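Local coordinates for TqaA (Penicillium aethiopicum, PDB 5DLK), which is a fungal nonribosomal peptide synthetase whose terminal condensation-like domain, the part described here, probably closes a phosphopantetheine-bound peptide into a macrocycle, at residues E19-S24 with S46-L51; L386-Q391 with V422-E427. One frame throughout, in Å; residues are numbered along the deposited sequence.

In the fold
The two contacts illustrate how a condensation-type domain joins chain segments by different means in different sheets. Contact 1 comes first along the chain, and both its segments precede those of contact 2. It lays a turn from the N-terminal loop ahead of helix 29-38 on strand 47-53, one of the two outer strands of a small antiparallel sheet with 108-115 and 100-105. Contact 2 pairs strands 386-390 and 422-428 inside a mixed six-stranded sheet. The intervening strand 407-415 departs to the edge of another sheet, beside strand 67-75, tying early and late parts of the domain together. The centres of contact 1 and contact 2 are about 35 Å apart, and the two share no sheet. Contact 2 lies near phosphopantetheine-binding residues, and contact 1 lies away from them.

Contact 1. Residues E19-S24 with S46-L51; sequences EPFSLS and STLEDL
A classic beta bulge on strand 47-53, with Glu49 and Asp50 set together opposite Val113 of strand 108-115, meets a pair of overlapping beta turns: Asp50 receives the backbone of Phe21 while its own backbone lies against the Phe21 ring. The first turn, type II from Glu19 to Ser22, offers Phe21 N to Asp50 OD1 at 2.8 Å, the donor coming from above the carboxylate plane, 36° out of it. Leu51 N donates to Asp50 OD1 as well, at 2.8 Å and on its anti side, so two backbone donors grip OD1, and Tyr213 of helix 208-218 holds OD2. Phe21 has CG beside its backbone N (chi1 -56°), which lays the ring along the strand. Asp50 CA then makes a CH-pi contact over one face, 4.1 Å from the centroid of the Phe21 ring, while Leu48 CD2 comes in at the edge, 3.5 Å from Phe21 CE1. Pro29 and Gln30 touch both Phe21 and Leu48, so the start of helix 29-38 meets the same ring and leucine. The second turn, type I from Phe21 to Ser24, is linked to the strand by a water as well, which accepts from Leu23 N at 2.7 Å and donates to Leu51 O at 2.8 Å.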
# COMPACT_ATOMS: atom_id res chain seq x y z
N GLU A 19 -20.85 -9.83 12.75
CA GLU A 19 -21.81 -8.91 13.36
C GLU A 19 -21.23 -7.50 13.52
O GLU A 19 -20.17 -7.32 14.12
CB GLU A 19 -22.27 -9.44 14.71
CG GLU A 19 -23.05 -8.43 15.54
CD GLU A 19 -24.13 -9.09 16.39
OE1 GLU A 19 -23.78 -9.82 17.34
OE2 GLU A 19 -25.33 -8.86 16.11
N PRO A 20 -21.92 -6.50 12.96
CA PRO A 20 -21.42 -5.12 12.99
C PRO A 20 -21.21 -4.59 14.40
O PRO A 20 -22.01 -4.87 15.29
CB PRO A 20 -22.52 -4.34 12.26
CG PRO A 20 -23.09 -5.35 11.31
CD PRO A 20 -23.10 -6.64 12.09
N PHE A 21 -20.12 -3.83 14.57
CA PHE A 21 -19.73 -3.15 15.82
C PHE A 21 -19.11 -4.11 16.85
O PHE A 21 -18.69 -3.68 17.93
CB PHE A 21 -20.91 -2.40 16.44
CG PHE A 21 -21.54 -1.39 15.51
CD1 PHE A 21 -20.88 -0.21 15.21
CD2 PHE A 21 -22.78 -1.64 14.93
CE1 PHE A 21 -21.45 0.73 14.34
CE2 PHE A 21 -23.35 -0.71 14.06
CZ PHE A 21 -22.69 0.47 13.77
N SER A 22 -19.00 -5.39 16.49
CA SER A 22 -18.44 -6.38 17.41
C SER A 22 -16.95 -6.13 17.69
O SER A 22 -16.43 -6.60 18.70
CB SER A 22 -18.65 -7.81 16.88
OG SER A 22 -17.98 -8.07 15.66
N LEU A 23 -16.28 -5.35 16.83
CA LEU A 23 -14.89 -4.98 17.09
C LEU A 23 -14.73 -3.51 17.45
O LEU A 23 -13.61 -3.00 17.50
CB LEU A 23 -14.02 -5.32 15.88
CG LEU A 23 -14.03 -6.78 15.45
CD1 LEU A 23 -13.28 -6.97 14.15
CD2 LEU A 23 -13.45 -7.66 16.57
N SER A 24 -15.84 -2.81 17.69
CA SER A 24 -15.77 -1.39 18.01
C SER A 24 -15.09 -1.13 19.35
O SER A 24 -15.50 -1.68 20.37
CB SER A 24 -17.17 -0.76 18.01
OG SER A 24 -17.13 0.52 18.61
N SER A 46 -26.24 10.50 6.23
CA SER A 46 -25.56 9.21 6.24
C SER A 46 -25.96 8.42 7.48
O SER A 46 -26.36 9.00 8.49
CB SER A 46 -24.03 9.39 6.19
OG SER A 46 -23.56 10.00 7.38
N THR A 47 -25.82 7.10 7.39
CA THR A 47 -25.98 6.24 8.55
C THR A 47 -24.66 5.55 8.86
O THR A 47 -23.80 5.43 7.98
CB THR A 47 -27.06 5.19 8.33
OG1 THR A 47 -26.70 4.37 7.22
CG2 THR A 47 -28.41 5.87 8.05
N LEU A 48 -24.50 5.09 10.09
CA LEU A 48 -23.30 4.36 10.48
C LEU A 48 -23.53 2.86 10.35
O LEU A 48 -24.31 2.27 11.11
CB LEU A 48 -22.88 4.71 11.90
CG LEU A 48 -21.59 4.06 12.39
CD1 LEU A 48 -20.38 4.65 11.65
CD2 LEU A 48 -21.45 4.22 13.90
N GLU A 49 -22.86 2.25 9.38
CA GLU A 49 -23.04 0.83 9.10
C GLU A 49 -22.14 -0.05 9.98
O GLU A 49 -22.52 -1.17 10.37
CB GLU A 49 -22.75 0.57 7.62
CG GLU A 49 -22.81 -0.88 7.22
CD GLU A 49 -22.40 -1.10 5.78
OE1 GLU A 49 -21.75 -2.14 5.50
OE2 GLU A 49 -22.71 -0.24 4.93
N ASP A 50 -20.94 0.45 10.30
CA ASP A 50 -20.00 -0.31 11.13
C ASP A 50 -18.95 0.62 11.72
O ASP A 50 -18.79 1.77 11.29
CB ASP A 50 -19.33 -1.42 10.32
CG ASP A 50 -19.03 -2.68 11.17
OD1 ASP A 50 -18.88 -2.59 12.40
OD2 ASP A 50 -18.97 -3.78 10.57
N LEU A 51 -18.24 0.11 12.72
CA LEU A 51 -17.12 0.83 13.27
C LEU A 51 -16.07 -0.21 13.67
O LEU A 51 -16.38 -1.13 14.43
CB LEU A 51 -17.54 1.71 14.45
CG LEU A 51 -16.55 2.79 14.88
CD1 LEU A 51 -17.25 3.87 15.70
CD2 LEU A 51 -15.40 2.17 15.68
O HOH W 1 -16.87 -3.89 14.65

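Contact 2. Residues L386-Q391 with V422-E427; sequences LIVQHQ and VWIFTE
Val422 starts the parallel ladder: its O accepts Ile387 N at 2.9 Å, and its CG1 packs against Leu386 CD1. Trp423 stands on the other side of the sheet. Ile387, with CG1 beside its backbone N (chi1 -54°), lies alongside the indole and sets CD1 over one face, 3.9 Å from the centroid of the six-membered ring of Trp423. Ile424 follows with both backbone groups engaged, its N to Ile387 O and its O to Gln389 N at 2.8 Å, nearly straight at 174°. Phe425 turns its ring edge to the amide of Gln389, whose CD lies in the ring plane 3.7 Å from Phe425 CE1, the two planes 83° apart. Thr309 holds Gln389 OE1, while Gln389 NE2 donates to Gln391 OE1 at 3.0 Å from above the carbonyl plane of Gln391. A leucine in place of Gln389 would probably leave Thr309 and Gln391 without these amide partners and Gln391 freer to turn. Thr426 takes Gln391 N on its O, and its OG1 is hydrogen-bonded to His390 ND1 at 2.8 Å, at the imidazole edge, where either may be the donor. Glu427 OE2 reaches Gln391 NE2 through a water; His429 holds OE1. Such neighbouring parallel strands within a mixed sheet belong to the chloramphenicol acetyltransferase-like fold of condensation domains, and here the first runs on to Asn392, a phosphopantetheine-binding residue close to His390.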
# COMPACT_ATOMS: atom_id res chain seq x y z
N LEU A 386 13.95 -0.21 8.02
CA LEU A 386 14.16 -0.43 6.59
C LEU A 386 13.06 -1.34 6.08
O LEU A 386 12.80 -2.40 6.67
CB LEU A 386 15.53 -1.06 6.31
CG LEU A 386 15.76 -1.40 4.84
CD1 LEU A 386 15.95 -0.13 4.03
CD2 LEU A 386 16.99 -2.33 4.70
N ILE A 387 12.38 -0.93 5.02
CA ILE A 387 11.32 -1.75 4.46
C ILE A 387 11.54 -1.92 2.97
O ILE A 387 11.64 -0.95 2.22
CB ILE A 387 9.93 -1.13 4.69
CG1 ILE A 387 9.73 -0.84 6.18
CG2 ILE A 387 8.83 -2.06 4.11
CD1 ILE A 387 8.37 -0.24 6.53
N VAL A 388 11.61 -3.18 2.54
CA VAL A 388 11.80 -3.51 1.14
C VAL A 388 10.47 -3.96 0.53
O VAL A 388 9.81 -4.88 1.04
CB VAL A 388 12.83 -4.61 0.97
CG1 VAL A 388 12.94 -5.02 -0.50
CG2 VAL A 388 14.18 -4.12 1.52
N GLN A 389 10.08 -3.28 -0.54
CA GLN A 389 8.80 -3.56 -1.19
C GLN A 389 9.01 -3.81 -2.68
O GLN A 389 9.26 -2.86 -3.44
CB GLN A 389 7.83 -2.40 -1.00
CG GLN A 389 6.43 -2.67 -1.58
CD GLN A 389 5.39 -1.69 -1.07
OE1 GLN A 389 5.36 -1.35 0.12
NE2 GLN A 389 4.51 -1.24 -1.96
N HIS A 390 8.90 -5.06 -3.10
CA HIS A 390 8.98 -5.37 -4.52
C HIS A 390 7.59 -5.26 -5.14
O HIS A 390 6.62 -5.85 -4.64
CB HIS A 390 9.52 -6.78 -4.78
CG HIS A 390 9.55 -7.10 -6.24
ND1 HIS A 390 10.29 -6.37 -7.14
CD2 HIS A 390 8.85 -8.00 -6.97
CE1 HIS A 390 10.10 -6.85 -8.35
NE2 HIS A 390 9.23 -7.85 -8.28
N GLN A 391 7.48 -4.48 -6.21
CA GLN A 391 6.18 -4.17 -6.80
C GLN A 391 5.79 -5.19 -7.86
O GLN A 391 5.83 -4.88 -9.05
CB GLN A 391 6.21 -2.76 -7.41
CG GLN A 391 6.67 -1.68 -6.44
CD GLN A 391 5.60 -1.26 -5.44
OE1 GLN A 391 4.94 -2.09 -4.81
NE2 GLN A 391 5.45 0.05 -5.28
N VAL A 422 13.53 3.96 6.11
CA VAL A 422 13.99 4.01 4.73
C VAL A 422 13.17 2.97 3.96
O VAL A 422 13.02 1.84 4.43
CB VAL A 422 15.50 3.71 4.60
CG1 VAL A 422 15.90 3.56 3.12
CG2 VAL A 422 16.30 4.81 5.27
N TRP A 423 12.60 3.38 2.83
CA TRP A 423 11.93 2.46 1.92
C TRP A 423 12.79 2.14 0.71
O TRP A 423 13.41 3.05 0.14
CB TRP A 423 10.60 3.07 1.42
CG TRP A 423 9.62 3.36 2.48
CD1 TRP A 423 9.59 4.45 3.29
CD2 TRP A 423 8.51 2.54 2.86
NE1 TRP A 423 8.51 4.37 4.15
CE2 TRP A 423 7.84 3.20 3.92
CE3 TRP A 423 8.02 1.30 2.43
CZ2 TRP A 423 6.70 2.67 4.53
CZ3 TRP A 423 6.88 0.79 3.03
CH2 TRP A 423 6.24 1.46 4.08
N ILE A 424 12.82 0.87 0.32
CA ILE A 424 13.39 0.48 -0.96
C ILE A 424 12.28 -0.15 -1.78
O ILE A 424 11.80 -1.21 -1.42
CB ILE A 424 14.55 -0.51 -0.83
CG1 ILE A 424 15.72 0.13 -0.07
CG2 ILE A 424 15.00 -0.97 -2.24
CD1 ILE A 424 16.88 -0.82 0.23
N PHE A 425 11.86 0.51 -2.85
CA PHE A 425 10.88 -0.07 -3.75
C PHE A 425 11.59 -0.57 -5.01
O PHE A 425 12.54 0.07 -5.47
CB PHE A 425 9.82 0.95 -4.17
CG PHE A 425 9.05 1.56 -3.03
CD1 PHE A 425 7.94 0.93 -2.50
CD2 PHE A 425 9.42 2.80 -2.52
CE1 PHE A 425 7.21 1.52 -1.45
CE2 PHE A 425 8.70 3.39 -1.49
CZ PHE A 425 7.60 2.75 -0.96
N THR A 426 11.12 -1.67 -5.58
CA THR A 426 11.67 -2.12 -6.87
C THR A 426 10.52 -2.34 -7.85
O THR A 426 9.55 -3.01 -7.53
CB THR A 426 12.50 -3.42 -6.74
OG1 THR A 426 11.81 -4.36 -5.90
CG2 THR A 426 13.86 -3.13 -6.13
N GLU A 427 10.62 -1.74 -9.03
CA GLU A 427 9.57 -1.84 -10.05
C GLU A 427 10.11 -2.57 -11.26
O GLU A 427 11.08 -2.10 -11.88
CB GLU A 427 9.07 -0.46 -10.47
CG GLU A 427 8.14 0.19 -9.48
CD GLU A 427 7.52 1.47 -10.02
OE1 GLU A 427 7.96 1.95 -11.08
OE2 GLU A 427 6.59 1.98 -9.36
O HOH W 2 7.22 2.17 -6.63